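PDB 3JS4: superoxide dismutase from Anaplasma phagocytophilum, which probably removes toxic superoxide by turning it into oxygen and hydrogen peroxide at an iron centre that is reduced and reoxidised in turn. Local coordinates for residues H40-H45 with H190-D195; S141-Q145 with V164-A168; S148-V154 with L182-W188. All coordinates share one frame; numbering follows the deposited sequence.

Contact 1 (H40-H45 with H190-D195); sequences HLLDRH and HAYYLD. With FE (Fe (III) ion), chain E.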
ATOM      1  N   HIS A  40       8.671   1.418 -18.237  1.00  9.44           N
ATOM      2  CA  HIS A  40       7.348   1.294 -18.850  1.00 10.30           C
ATOM      3  C   HIS A  40       6.261   0.941 -17.807  1.00  9.21           C
ATOM      4  O   HIS A  40       5.173   1.538 -17.788  1.00  9.25           O
ATOM      5  CB  HIS A  40       7.428   0.241 -19.965  1.00 11.07           C
ATOM      6  CG  HIS A  40       6.153   0.045 -20.733  1.00 15.73           C
ATOM      7  ND1 HIS A  40       5.358   1.092 -21.156  1.00 19.95           N
ATOM      8  CD2 HIS A  40       5.571  -1.084 -21.213  1.00 19.12           C
ATOM      9  CE1 HIS A  40       4.323   0.614 -21.830  1.00 20.78           C
ATOM     10  NE2 HIS A  40       4.428  -0.703 -21.875  1.00 20.12           N
ATOM     11  N   LEU A  41       6.564  -0.015 -16.948  1.00  8.07           N
ATOM     12  CA  LEU A  41       5.588  -0.437 -15.929  1.00  8.93           C
ATOM     13  C   LEU A  41       5.337   0.677 -14.917  1.00  8.27           C
ATOM     14  O   LEU A  41       4.192   0.965 -14.561  1.00  7.38           O
ATOM     15  CB  LEU A  41       6.047  -1.712 -15.236  1.00  7.39           C
ATOM     16  CG  LEU A  41       5.232  -2.235 -14.041  1.00  8.60           C
ATOM     17  CD1 LEU A  41       3.763  -2.399 -14.400  1.00  5.22           C
ATOM     18  CD2 LEU A  41       5.848  -3.570 -13.644  1.00  7.38           C
ATOM     19  N   LEU A  42       6.403   1.333 -14.478  1.00  9.07           N
ATOM     20  CA  LEU A  42       6.235   2.439 -13.534  1.00  9.20           C
ATOM     21  C   LEU A  42       5.397   3.559 -14.156  1.00  9.33           C
ATOM     22  O   LEU A  42       4.540   4.163 -13.492  1.00  8.35           O
ATOM     23  CB  LEU A  42       7.599   3.002 -13.105  1.00  9.37           C
ATOM     24  CG  LEU A  42       7.547   4.103 -12.024  1.00 10.64           C
ATOM     25  CD1 LEU A  42       6.770   3.656 -10.753  1.00 10.46           C
ATOM     26  CD2 LEU A  42       8.960   4.541 -11.668  1.00 10.37           C
ATOM     27  N   ASP A  43       5.666   3.846 -15.422  1.00  8.68           N
ATOM     28  CA  ASP A  43       4.953   4.908 -16.125  1.00  9.50           C
ATOM     29  C   ASP A  43       3.454   4.597 -16.221  1.00  8.50           C
ATOM     30  O   ASP A  43       2.613   5.411 -15.869  1.00  7.97           O
ATOM     31  CB  ASP A  43       5.574   5.158 -17.524  1.00  9.44           C
ATOM     32  CG  ASP A  43       4.791   6.182 -18.337  1.00 12.54           C
ATOM     33  OD1 ASP A  43       4.766   7.373 -17.959  1.00 12.58           O
ATOM     34  OD2 ASP A  43       4.183   5.795 -19.353  1.00 15.85           O
ATOM     35  N   ARG A  44       3.128   3.398 -16.687  1.00  8.46           N
ATOM     36  CA  ARG A  44       1.743   3.005 -16.839  1.00  8.25           C
ATOM     37  C   ARG A  44       0.984   2.917 -15.493  1.00  8.53           C
ATOM     38  O   ARG A  44      -0.166   3.370 -15.390  1.00  7.89           O
ATOM     39  CB  ARG A  44       1.672   1.710 -17.651  1.00  8.89           C
ATOM     40  CG  ARG A  44       0.261   1.243 -18.012  1.00 12.18           C
ATOM     41  CD  ARG A  44      -0.589   2.244 -18.811  1.00 16.07           C
ATOM     42  NE  ARG A  44       0.095   2.853 -19.955  1.00 18.13           N
ATOM     43  CZ  ARG A  44      -0.536   3.511 -20.940  1.00 19.91           C
ATOM     44  NH1 ARG A  44      -1.864   3.631 -20.933  1.00 17.34           N
ATOM     45  NH2 ARG A  44       0.156   4.026 -21.951  1.00 18.81           N
ATOM     46  N   HIS A  45       1.639   2.405 -14.454  1.00  7.64           N
ATOM     47  CA  HIS A  45       0.988   2.245 -13.156  1.00  7.72           C
ATOM     48  C   HIS A  45       0.735   3.607 -12.516  1.00  8.49           C
ATOM     49  O   HIS A  45      -0.349   3.879 -11.998  1.00  8.34           O
ATOM     50  CB  HIS A  45       1.893   1.400 -12.244  1.00  7.46           C
ATOM     51  CG  HIS A  45       1.195   0.842 -11.044  1.00  7.61           C
ATOM     52  ND1 HIS A  45       1.787  -0.092 -10.217  1.00  7.55           N
ATOM     53  CD2 HIS A  45      -0.045   1.059 -10.543  1.00  6.71           C
ATOM     54  CE1 HIS A  45       0.950  -0.398  -9.238  1.00  6.92           C
ATOM     55  NE2 HIS A  45      -0.169   0.277  -9.418  1.00  5.38           N
ATOM     56  N   HIS A 190      -2.296  -5.321 -12.734  1.00  6.84           N
ATOM     57  CA  HIS A 190      -1.535  -4.224 -13.398  1.00  7.40           C
ATOM     58  C   HIS A 190      -0.260  -3.797 -12.674  1.00  7.08           C
ATOM     59  O   HIS A 190       0.599  -3.116 -13.287  1.00  6.97           O
ATOM     60  CB  HIS A 190      -2.428  -2.995 -13.662  1.00  7.07           C
ATOM     61  CG  HIS A 190      -2.845  -2.273 -12.418  1.00  8.36           C
ATOM     62  ND1 HIS A 190      -4.142  -2.281 -11.949  1.00  8.82           N
ATOM     63  CD2 HIS A 190      -2.137  -1.493 -11.559  1.00  9.00           C
ATOM     64  CE1 HIS A 190      -4.212  -1.560 -10.842  1.00  9.13           C
ATOM     65  NE2 HIS A 190      -3.010  -1.075 -10.581  1.00 10.89           N
ATOM     66  N   ALA A 191      -0.107  -4.185 -11.398  1.00  6.08           N
ATOM     67  CA  ALA A 191       1.091  -3.788 -10.634  1.00  6.44           C
ATOM     68  C   ALA A 191       2.319  -4.484 -11.162  1.00  6.84           C
ATOM     69  O   ALA A 191       3.444  -4.007 -10.980  1.00  7.06           O
ATOM     70  CB  ALA A 191       0.944  -4.097  -9.140  1.00  5.92           C
ATOM     71  N   TYR A 192       2.112  -5.641 -11.790  1.00  6.57           N
ATOM     72  CA  TYR A 192       3.248  -6.454 -12.156  1.00  6.39           C
ATOM     73  C   TYR A 192       3.172  -7.045 -13.566  1.00  6.05           C
ATOM     74  O   TYR A 192       4.189  -7.500 -14.088  1.00  6.99           O
ATOM     75  CB  TYR A 192       3.427  -7.564 -11.111  1.00  5.83           C
ATOM     76  CG  TYR A 192       2.226  -8.495 -10.943  1.00  5.72           C
ATOM     77  CD1 TYR A 192       2.006  -9.558 -11.804  1.00  5.20           C
ATOM     78  CD2 TYR A 192       1.304  -8.302  -9.899  1.00  5.83           C
ATOM     79  CE1 TYR A 192       0.907 -10.445 -11.608  1.00  5.87           C
ATOM     80  CE2 TYR A 192       0.215  -9.149  -9.721  1.00  4.64           C
ATOM     81  CZ  TYR A 192       0.024 -10.217 -10.561  1.00  5.96           C
ATOM     82  OH  TYR A 192      -1.079 -11.022 -10.337  1.00  6.11           O
ATOM     83  N   TYR A 193       2.000  -7.026 -14.198  1.00  5.72           N
ATOM     84  CA  TYR A 193       1.831  -7.805 -15.446  1.00  5.96           C
ATOM     85  C   TYR A 193       2.857  -7.500 -16.553  1.00  5.65           C
ATOM     86  O   TYR A 193       3.390  -8.417 -17.203  1.00  4.92           O
ATOM     87  CB  TYR A 193       0.429  -7.643 -16.038  1.00  5.75           C
ATOM     88  CG  TYR A 193      -0.032  -8.959 -16.610  1.00  7.12           C
ATOM     89  CD1 TYR A 193      -0.572  -9.935 -15.775  1.00  6.87           C
ATOM     90  CD2 TYR A 193       0.122  -9.247 -17.964  1.00  6.52           C
ATOM     91  CE1 TYR A 193      -0.967 -11.150 -16.272  1.00  7.96           C
ATOM     92  CE2 TYR A 193      -0.284 -10.452 -18.475  1.00  7.30           C
ATOM     93  CZ  TYR A 193      -0.825 -11.396 -17.621  1.00  7.73           C
ATOM     94  OH  TYR A 193      -1.203 -12.604 -18.102  1.00  7.61           O
ATOM     95  N   LEU A 194       3.109  -6.220 -16.782  1.00  6.43           N
ATOM     96  CA  LEU A 194       3.962  -5.820 -17.916  1.00  6.82           C
ATOM     97  C   LEU A 194       5.379  -6.393 -17.793  1.00  7.44           C
ATOM     98  O   LEU A 194       6.032  -6.656 -18.806  1.00  6.95           O
ATOM     99  CB  LEU A 194       3.991  -4.291 -18.075  1.00  7.60           C
ATOM    100  CG  LEU A 194       2.766  -3.644 -18.774  1.00  8.49           C
ATOM    101  CD1 LEU A 194       2.853  -2.072 -18.720  1.00  6.76           C
ATOM    102  CD2 LEU A 194       2.610  -4.162 -20.243  1.00  7.60           C
ATOM    103  N   ASP A 195       5.838  -6.591 -16.552  1.00  6.98           N
ATOM    104  CA  ASP A 195       7.193  -7.069 -16.299  1.00  7.88           C
ATOM    105  C   ASP A 195       7.232  -8.569 -15.978  1.00  7.75           C
ATOM    106  O   ASP A 195       8.172  -9.231 -16.362  1.00  7.94           O
ATOM    107  CB  ASP A 195       7.851  -6.298 -15.142  1.00  7.72           C
ATOM    108  CG  ASP A 195       8.340  -4.920 -15.533  1.00  9.64           C
ATOM    109  OD1 ASP A 195       8.041  -4.421 -16.646  1.00  7.61           O
ATOM    110  OD2 ASP A 195       8.998  -4.304 -14.666  1.00 11.31           O
TER
HETATM  111 FE    FE E 207      -2.216  -0.385  -8.618  1.00 15.35          FE
HETATM  112  O   HOH W   1       4.138  -1.441  -9.811  1.00  4.80           O
HETATM  113  O   HOH W   2      -4.105  -1.070  -7.606  1.00  9.76           O

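Contact 2 (S141-Q145 with V164-A168); sequences SGLGQ and VVSTA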
ATOM      1  N   SER A 141       0.578 -14.555   1.871  1.00  9.45           N
ATOM      2  CA  SER A 141      -0.537 -13.623   1.884  1.00 10.56           C
ATOM      3  C   SER A 141      -0.763 -13.060   0.472  1.00 10.15           C
ATOM      4  O   SER A 141      -1.899 -12.946   0.012  1.00 10.45           O
ATOM      5  CB  SER A 141      -0.302 -12.517   2.904  1.00 10.03           C
ATOM      6  OG  SER A 141      -1.308 -11.522   2.821  1.00 12.56           O
ATOM      7  N   GLY A 142       0.319 -12.762  -0.231  1.00 10.03           N
ATOM      8  CA  GLY A 142       0.182 -12.215  -1.575  1.00 10.14           C
ATOM      9  C   GLY A 142      -0.398 -13.204  -2.568  1.00 10.41           C
ATOM     10  O   GLY A 142      -1.206 -12.831  -3.405  1.00 10.73           O
ATOM     11  N   LEU A 143       0.018 -14.464  -2.481  1.00 10.32           N
ATOM     12  CA  LEU A 143      -0.448 -15.494  -3.421  1.00 10.26           C
ATOM     13  C   LEU A 143      -1.865 -15.946  -3.037  1.00 10.59           C
ATOM     14  O   LEU A 143      -2.589 -16.531  -3.859  1.00 10.80           O
ATOM     15  CB  LEU A 143       0.536 -16.680  -3.468  1.00 10.21           C
ATOM     16  CG  LEU A 143       1.979 -16.364  -3.876  1.00 10.75           C
ATOM     17  CD1 LEU A 143       2.948 -17.549  -3.690  1.00 11.39           C
ATOM     18  CD2 LEU A 143       2.016 -15.856  -5.317  1.00 11.20           C
ATOM     19  N   GLY A 144      -2.245 -15.648  -1.792  1.00  9.69           N
ATOM     20  CA  GLY A 144      -3.531 -16.033  -1.228  1.00  9.50           C
ATOM     21  C   GLY A 144      -4.676 -15.068  -1.515  1.00  8.97           C
ATOM     22  O   GLY A 144      -5.831 -15.440  -1.381  1.00  7.72           O
ATOM     23  N   GLN A 145      -4.355 -13.827  -1.905  1.00  8.81           N
ATOM     24  CA  GLN A 145      -5.380 -12.835  -2.240  1.00  8.08           C
ATOM     25  C   GLN A 145      -5.880 -13.036  -3.673  1.00  8.08           C
ATOM     26  O   GLN A 145      -5.218 -12.632  -4.657  1.00  7.76           O
ATOM     27  CB  GLN A 145      -4.847 -11.400  -2.069  1.00  8.69           C
ATOM     28  CG  GLN A 145      -5.941 -10.317  -2.264  1.00  8.18           C
ATOM     29  CD  GLN A 145      -7.182 -10.563  -1.391  1.00  8.45           C
ATOM     30  OE1 GLN A 145      -7.093 -10.643  -0.158  1.00  8.65           O
ATOM     31  NE2 GLN A 145      -8.336 -10.683  -2.028  1.00  5.94           N
ATOM     32  N   VAL A 164       0.857  -9.744   9.009  1.00  8.52           N
ATOM     33  CA  VAL A 164       0.583  -9.545   7.583  1.00  7.41           C
ATOM     34  C   VAL A 164      -0.898  -9.847   7.314  1.00  7.98           C
ATOM     35  O   VAL A 164      -1.404 -10.902   7.735  1.00  7.05           O
ATOM     36  CB  VAL A 164       1.475 -10.432   6.724  1.00  7.44           C
ATOM     37  CG1 VAL A 164       1.135 -10.251   5.233  1.00  7.99           C
ATOM     38  CG2 VAL A 164       2.982 -10.111   6.978  1.00  6.62           C
ATOM     39  N   VAL A 165      -1.597  -8.914   6.659  1.00  7.72           N
ATOM     40  CA  VAL A 165      -2.976  -9.170   6.230  1.00  8.69           C
ATOM     41  C   VAL A 165      -3.146  -8.764   4.764  1.00  8.42           C
ATOM     42  O   VAL A 165      -2.410  -7.928   4.275  1.00  9.21           O
ATOM     43  CB  VAL A 165      -4.047  -8.420   7.094  1.00  8.40           C
ATOM     44  CG1 VAL A 165      -3.986  -8.858   8.575  1.00  9.71           C
ATOM     45  CG2 VAL A 165      -3.899  -6.884   6.997  1.00  8.52           C
ATOM     46  N   SER A 166      -4.130  -9.325   4.067  1.00  8.11           N
ATOM     47  CA  SER A 166      -4.440  -8.833   2.733  1.00  8.28           C
ATOM     48  C   SER A 166      -5.859  -8.258   2.655  1.00  8.80           C
ATOM     49  O   SER A 166      -6.739  -8.564   3.492  1.00  7.94           O
ATOM     50  CB  SER A 166      -4.208  -9.904   1.666  1.00  8.58           C
ATOM     51  OG  SER A 166      -4.966 -11.075   1.935  1.00  9.74           O
ATOM     52  N   THR A 167      -6.057  -7.380   1.681  1.00  8.13           N
ATOM     53  CA  THR A 167      -7.380  -6.842   1.420  1.00  7.99           C
ATOM     54  C   THR A 167      -7.766  -7.000  -0.055  1.00  7.78           C
ATOM     55  O   THR A 167      -6.902  -7.110  -0.941  1.00  6.03           O
ATOM     56  CB  THR A 167      -7.458  -5.369   1.809  1.00  8.02           C
ATOM     57  OG1 THR A 167      -6.465  -4.630   1.072  1.00  7.34           O
ATOM     58  CG2 THR A 167      -7.232  -5.200   3.333  1.00  6.77           C
ATOM     59  N   ALA A 168      -9.075  -7.012  -0.289  1.00  7.66           N
ATOM     60  CA  ALA A 168      -9.635  -7.052  -1.643  1.00  7.85           C
ATOM     61  C   ALA A 168      -9.782  -5.645  -2.229  1.00  7.30           C
ATOM     62  O   ALA A 168     -10.129  -4.705  -1.524  1.00  6.91           O
ATOM     63  CB  ALA A 168     -11.016  -7.773  -1.627  1.00  7.40           C
TER
HETATM   64  O   HOH W   3      -4.054 -13.628   1.384  1.00 10.08           O
HETATM   65  O   HOH W   4      -9.102 -10.480   1.828  1.00 24.35           O

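Contact 3 (S148-V154 with L182-W188); sequences SGWVWLV and LATMDVW. With FE (Fe (III) ion), chain E.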
ATOM      1  N   SER A 148      -8.056  -8.978  -7.390  1.00  6.07           N
ATOM      2  CA  SER A 148      -7.319  -7.727  -7.174  1.00  5.92           C
ATOM      3  C   SER A 148      -7.231  -7.406  -5.685  1.00  5.98           C
ATOM      4  O   SER A 148      -8.161  -7.708  -4.935  1.00  5.89           O
ATOM      5  CB  SER A 148      -8.054  -6.565  -7.880  1.00  5.24           C
ATOM      6  OG  SER A 148      -8.332  -6.861  -9.251  1.00  4.69           O
ATOM      7  N   GLY A 149      -6.138  -6.766  -5.265  1.00  6.31           N
ATOM      8  CA  GLY A 149      -6.007  -6.329  -3.877  1.00  6.43           C
ATOM      9  C   GLY A 149      -4.627  -5.897  -3.435  1.00  6.22           C
ATOM     10  O   GLY A 149      -3.793  -5.507  -4.263  1.00  6.16           O
ATOM     11  N   TRP A 150      -4.397  -5.975  -2.120  1.00  6.12           N
ATOM     12  CA  TRP A 150      -3.223  -5.400  -1.476  1.00  6.24           C
ATOM     13  C   TRP A 150      -2.745  -6.314  -0.334  1.00  7.13           C
ATOM     14  O   TRP A 150      -3.558  -6.922   0.375  1.00  6.37           O
ATOM     15  CB  TRP A 150      -3.562  -4.021  -0.875  1.00  5.75           C
ATOM     16  CG  TRP A 150      -4.033  -3.039  -1.895  1.00  7.31           C
ATOM     17  CD1 TRP A 150      -5.307  -2.896  -2.368  1.00  5.97           C
ATOM     18  CD2 TRP A 150      -3.221  -2.081  -2.618  1.00  6.06           C
ATOM     19  NE1 TRP A 150      -5.347  -1.898  -3.327  1.00  6.78           N
ATOM     20  CE2 TRP A 150      -4.086  -1.384  -3.503  1.00  6.32           C
ATOM     21  CE3 TRP A 150      -1.868  -1.729  -2.579  1.00  4.73           C
ATOM     22  CZ2 TRP A 150      -3.629  -0.354  -4.367  1.00  4.57           C
ATOM     23  CZ3 TRP A 150      -1.418  -0.695  -3.429  1.00  4.58           C
ATOM     24  CH2 TRP A 150      -2.296  -0.044  -4.320  1.00  3.73           C
ATOM     25  N   VAL A 151      -1.432  -6.359  -0.131  1.00  7.23           N
ATOM     26  CA  VAL A 151      -0.839  -7.017   1.037  1.00  7.81           C
ATOM     27  C   VAL A 151      -0.262  -5.939   1.966  1.00  7.55           C
ATOM     28  O   VAL A 151       0.410  -5.004   1.508  1.00  7.92           O
ATOM     29  CB  VAL A 151       0.231  -8.015   0.581  1.00  7.74           C
ATOM     30  CG1 VAL A 151       0.951  -8.686   1.751  1.00  7.95           C
ATOM     31  CG2 VAL A 151      -0.420  -9.050  -0.327  1.00  8.69           C
ATOM     32  N   TRP A 152      -0.572  -6.046   3.254  1.00  7.54           N
ATOM     33  CA  TRP A 152      -0.118  -5.072   4.250  1.00  7.16           C
ATOM     34  C   TRP A 152       0.739  -5.704   5.349  1.00  7.16           C
ATOM     35  O   TRP A 152       0.368  -6.746   5.915  1.00  7.35           O
ATOM     36  CB  TRP A 152      -1.325  -4.384   4.920  1.00  6.96           C
ATOM     37  CG  TRP A 152      -2.327  -3.864   3.934  1.00  6.12           C
ATOM     38  CD1 TRP A 152      -3.308  -4.572   3.310  1.00  6.01           C
ATOM     39  CD2 TRP A 152      -2.412  -2.523   3.422  1.00  6.72           C
ATOM     40  NE1 TRP A 152      -4.003  -3.760   2.443  1.00  6.37           N
ATOM     41  CE2 TRP A 152      -3.475  -2.500   2.489  1.00  7.05           C
ATOM     42  CE3 TRP A 152      -1.693  -1.344   3.664  1.00  7.26           C
ATOM     43  CZ2 TRP A 152      -3.862  -1.332   1.810  1.00  7.11           C
ATOM     44  CZ3 TRP A 152      -2.075  -0.168   2.963  1.00  5.71           C
ATOM     45  CH2 TRP A 152      -3.140  -0.187   2.058  1.00  5.95           C
ATOM     46  N   LEU A 153       1.846  -5.042   5.683  1.00  6.97           N
ATOM     47  CA  LEU A 153       2.499  -5.236   6.974  1.00  7.23           C
ATOM     48  C   LEU A 153       1.857  -4.228   7.924  1.00  7.27           C
ATOM     49  O   LEU A 153       1.818  -3.024   7.636  1.00  7.27           O
ATOM     50  CB  LEU A 153       4.025  -5.012   6.898  1.00  7.11           C
ATOM     51  CG  LEU A 153       4.815  -5.134   8.209  1.00  7.52           C
ATOM     52  CD1 LEU A 153       4.589  -6.527   8.852  1.00  5.41           C
ATOM     53  CD2 LEU A 153       6.327  -4.863   8.014  1.00  7.70           C
ATOM     54  N   VAL A 154       1.319  -4.715   9.032  1.00  7.70           N
ATOM     55  CA  VAL A 154       0.645  -3.827   9.981  1.00  8.47           C
ATOM     56  C   VAL A 154       1.129  -4.060  11.385  1.00  9.37           C
ATOM     57  O   VAL A 154       1.686  -5.135  11.680  1.00  8.95           O
ATOM     58  CB  VAL A 154      -0.910  -4.003   9.973  1.00  8.56           C
ATOM     59  CG1 VAL A 154      -1.467  -3.745   8.575  1.00  7.64           C
ATOM     60  CG2 VAL A 154      -1.326  -5.409  10.505  1.00  7.46           C
ATOM     61  N   LEU A 182       1.805  -0.160   7.900  1.00  8.51           N
ATOM     62  CA  LEU A 182       3.226   0.188   7.871  1.00  7.88           C
ATOM     63  C   LEU A 182       3.842   0.166   6.480  1.00  8.08           C
ATOM     64  O   LEU A 182       4.733   0.969   6.183  1.00  6.65           O
ATOM     65  CB  LEU A 182       4.029  -0.743   8.788  1.00  7.52           C
ATOM     66  CG  LEU A 182       3.579  -0.896  10.250  1.00  9.66           C
ATOM     67  CD1 LEU A 182       4.417  -1.971  10.976  1.00  9.64           C
ATOM     68  CD2 LEU A 182       3.632   0.445  11.013  1.00  9.05           C
ATOM     69  N   ALA A 183       3.398  -0.788   5.655  1.00  8.12           N
ATOM     70  CA  ALA A 183       3.838  -0.904   4.252  1.00  8.05           C
ATOM     71  C   ALA A 183       2.827  -1.722   3.474  1.00  8.21           C
ATOM     72  O   ALA A 183       2.120  -2.556   4.055  1.00  8.66           O
ATOM     73  CB  ALA A 183       5.231  -1.564   4.163  1.00  8.77           C
ATOM     74  N   THR A 184       2.758  -1.500   2.155  1.00  7.55           N
ATOM     75  CA  THR A 184       1.864  -2.282   1.326  1.00  7.08           C
ATOM     76  C   THR A 184       2.550  -2.684   0.017  1.00  7.03           C
ATOM     77  O   THR A 184       3.463  -2.010  -0.463  1.00  7.10           O
ATOM     78  CB  THR A 184       0.504  -1.555   1.035  1.00  7.34           C
ATOM     79  OG1 THR A 184      -0.437  -2.464   0.449  1.00  7.74           O
ATOM     80  CG2 THR A 184       0.678  -0.367   0.083  1.00  6.38           C
ATOM     81  N   MET A 185       2.074  -3.791  -0.530  1.00  7.08           N
ATOM     82  CA  MET A 185       2.430  -4.290  -1.840  1.00  6.83           C
ATOM     83  C   MET A 185       1.135  -4.503  -2.633  1.00  6.87           C
ATOM     84  O   MET A 185       0.272  -5.316  -2.251  1.00  6.86           O
ATOM     85  CB  MET A 185       3.172  -5.617  -1.697  1.00  6.94           C
ATOM     86  CG  MET A 185       3.421  -6.308  -3.037  1.00  6.50           C
ATOM     87  SD  MET A 185       4.270  -7.900  -2.881  1.00  7.45           S
ATOM     88  CE  MET A 185       3.027  -8.920  -2.064  1.00  7.78           C
ATOM     89  N   ASP A 186       0.991  -3.738  -3.706  1.00  6.43           N
ATOM     90  CA  ASP A 186      -0.124  -3.851  -4.652  1.00  6.49           C
ATOM     91  C   ASP A 186      -0.079  -5.221  -5.325  1.00  6.23           C
ATOM     92  O   ASP A 186       0.941  -5.582  -5.944  1.00  7.08           O
ATOM     93  CB  ASP A 186       0.078  -2.751  -5.718  1.00  6.37           C
ATOM     94  CG  ASP A 186      -1.129  -2.534  -6.623  1.00  7.27           C
ATOM     95  OD1 ASP A 186      -2.109  -3.286  -6.565  1.00  6.43           O
ATOM     96  OD2 ASP A 186      -1.074  -1.593  -7.439  1.00  7.93           O
ATOM     97  N   VAL A 187      -1.153  -6.001  -5.216  1.00  5.80           N
ATOM     98  CA  VAL A 187      -1.258  -7.212  -6.039  1.00  5.74           C
ATOM     99  C   VAL A 187      -2.371  -7.206  -7.112  1.00  6.60           C
ATOM    100  O   VAL A 187      -2.700  -8.276  -7.681  1.00  5.99           O
ATOM    101  CB  VAL A 187      -1.246  -8.543  -5.196  1.00  5.64           C
ATOM    102  CG1 VAL A 187       0.073  -8.645  -4.371  1.00  4.54           C
ATOM    103  CG2 VAL A 187      -2.466  -8.673  -4.335  1.00  5.19           C
ATOM    104  N   TRP A 188      -2.917  -6.017  -7.426  1.00  5.58           N
ATOM    105  CA  TRP A 188      -3.701  -5.917  -8.645  1.00  5.57           C
ATOM    106  C   TRP A 188      -2.792  -6.374  -9.772  1.00  6.10           C
ATOM    107  O   TRP A 188      -1.574  -6.059  -9.785  1.00  7.14           O
ATOM    108  CB  TRP A 188      -4.156  -4.487  -8.927  1.00  4.97           C
ATOM    109  CG  TRP A 188      -5.337  -3.980  -8.101  1.00  5.14           C
ATOM    110  CD1 TRP A 188      -5.387  -3.814  -6.734  1.00  5.24           C
ATOM    111  CD2 TRP A 188      -6.586  -3.504  -8.608  1.00  4.96           C
ATOM    112  NE1 TRP A 188      -6.613  -3.305  -6.357  1.00  5.52           N
ATOM    113  CE2 TRP A 188      -7.361  -3.086  -7.488  1.00  5.44           C
ATOM    114  CE3 TRP A 188      -7.124  -3.365  -9.905  1.00  6.09           C
ATOM    115  CZ2 TRP A 188      -8.654  -2.559  -7.621  1.00  4.81           C
ATOM    116  CZ3 TRP A 188      -8.425  -2.838 -10.033  1.00  5.53           C
ATOM    117  CH2 TRP A 188      -9.169  -2.448  -8.893  1.00  5.04           C
TER
HETATM  118 FE    FE E 207      -2.216  -0.385  -8.618  1.00 15.35          FE
HETATM  119  O   HOH W   2      -4.105  -1.070  -7.606  1.00  9.76           O

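Contact 1 (H40-H45 with H190-D195)
A chi1 of -164° lays H45 CG opposite the backbone N and swings the imidazole from helix 39-60 toward the iron, while H190 CG stands between the backbone N and the carbonyl carbon (chi1 69°) and its ring reaches the same ion from the loop. The rings meet as an offset edge-to-face pair, planes at 77°, the edge of H190 directed at the face of H45. H45 NE2 and H190 NE2 lie 3.4 Å apart, respectively 2.3 and 2.2 Å from the iron. In the plane of the H45 ring, ND1 donates to a water 2.7 Å away that in turn donates to A191 O, which helps fix the ring's rotation. One turn back, L41 CD1 rests on H190 O (3.4 Å), while L41 CD2 turns to the D195 carboxylate, 3.4 Å from OD2; D195 itself is tied to S38. L194 CD1 sits over the face of the H40 ring, 4.1 Å from its centroid, in a CH-pi contact. The contact joins the start of helix 39-60, in the alpha-hairpin domain, to the loop after strand 179-186 and to the short helix 193-196 that follows; H101 of helix 89-106 and D186 complete the protein ligands.

Contact 2 (S141-Q145 with V164-A168)
Q145 and S141 reach from the end of helix 131-144 toward the same side of segment 164-168, and S166 projects between them to meet both. The Q145 chain leaves with CG anti to the backbone N (chi1 -174°) and bends at chi2, which carries its amide along the strand instead of straight into it. The two ends of that amide then meet different residues. OE1 lies beside the hydroxyl of S166, 3.0 Å from S166 OG, close enough for a hydrogen bond, although the proton of the serine has another acceptor within reach. Q145 NE2 passes 3.9 Å from A168 CA, but its hydrogen bond goes to a residue just beyond the segments. Between the two, Q145 CD passes 3.5 Å from T167 O.

S141 meets the strand one helical turn earlier. Its CB packs against a methyl of V164, 3.6 Å from V164 CG1, and its OG comes to 3.5 Å from S166 CB, so the small side chain touches two strand residues that point the same way.

Water supplements the direct contacts. One molecule donates to S141 O at 2.6 Å and also hydrogen-bonds to S166 OG, linking the last helical turn to the strand. A second donates to Q145 OE1 at 2.8 Å and makes only a weak bond to S166 O. S166 OG thus has both Q145 OE1 and a water in reach, and OE1 also accepts from the second water, as suits a polar seam near the surface.

V164 also packs on F134 and F138 of helix 131-144, while R200 binds the carbonyls of G142 and Q145 where the helix ends. The contact seats the C-terminal turn of helix 131-144 on the outer strand 161-168, whose neighbour in the antiparallel sheet is strand 149-156.

Contact 3 (S148-V154 with L182-W188)
W188 carries the CB of S148 over the centre of one indole face, 3.5 Å from the centroid of its five-membered ring, and the iron-bound water over the rim of the opposite face. An edge of the same indole is turned toward the face of W150, planes at 60°, in an offset edge-to-face pair. W150 in turn lies against D186: the carboxylate stacks on one face, its plane only 14° from that of the indole, with W150 CH2 3.6 Å from D186 CG, while T184 OG1 meets the ring at its edge. On W152, T184 covers one face, OG1 above the ring centre and CB 3.7 Å from the centroid of the six-membered ring.

The T184 hydroxyl, turned opposite the backbone N, can donate to V151 O, which it meets from well above the carbonyl plane at 2.9 Å. That oxygen also accepts M185 N, this time in the plane, so two donors grip it. V151 N returns an almost straight bond to M185 O (172°), and L182 and A183 both face L153 in a classic beta bulge, L153 O taking L182 N at 2.9 Å and A183 N weakly.

The strand delivers D186 to the metal, with OD2 2.0 Å from the iron. Its OD1 accepts W188 N at 3.0 Å in an Asx turn, a second-shell bond that helps hold the carboxylate in position.

Strand 149-156 is the middle strand of the antiparallel sheet, flanked by 179-186 and 161-168. The face bearing W150, W152 and T184 packs toward helix 89-106 through N100 and Y104, whereas M185 on the other face meets Y203, I204 and F207 of helix 200-211.

In the fold
Contacts 1 and 3 converge on the iron: H45 and H190 of the first and D186 of the second bind it together with H101 and a water. H45 NE2 and D186 OD2 are neighbouring ligands, 2.9 Å apart, although the centres of the two contacts lie about 16 Å from each other. Contact 2 stands further off, the side chain of T167 about 11 Å from the iron, but shares the sheet with contact 3: V165 O lies 2.8 Å from W152 N, and T167 N 2.9 Å from W150 O, both probable hydrogen bonds. The C-terminal domain sheet therefore links the seat of helix 131-144 on strand 161-168 to the strand that carries D186, and contact 1 brings in the alpha-hairpin domain.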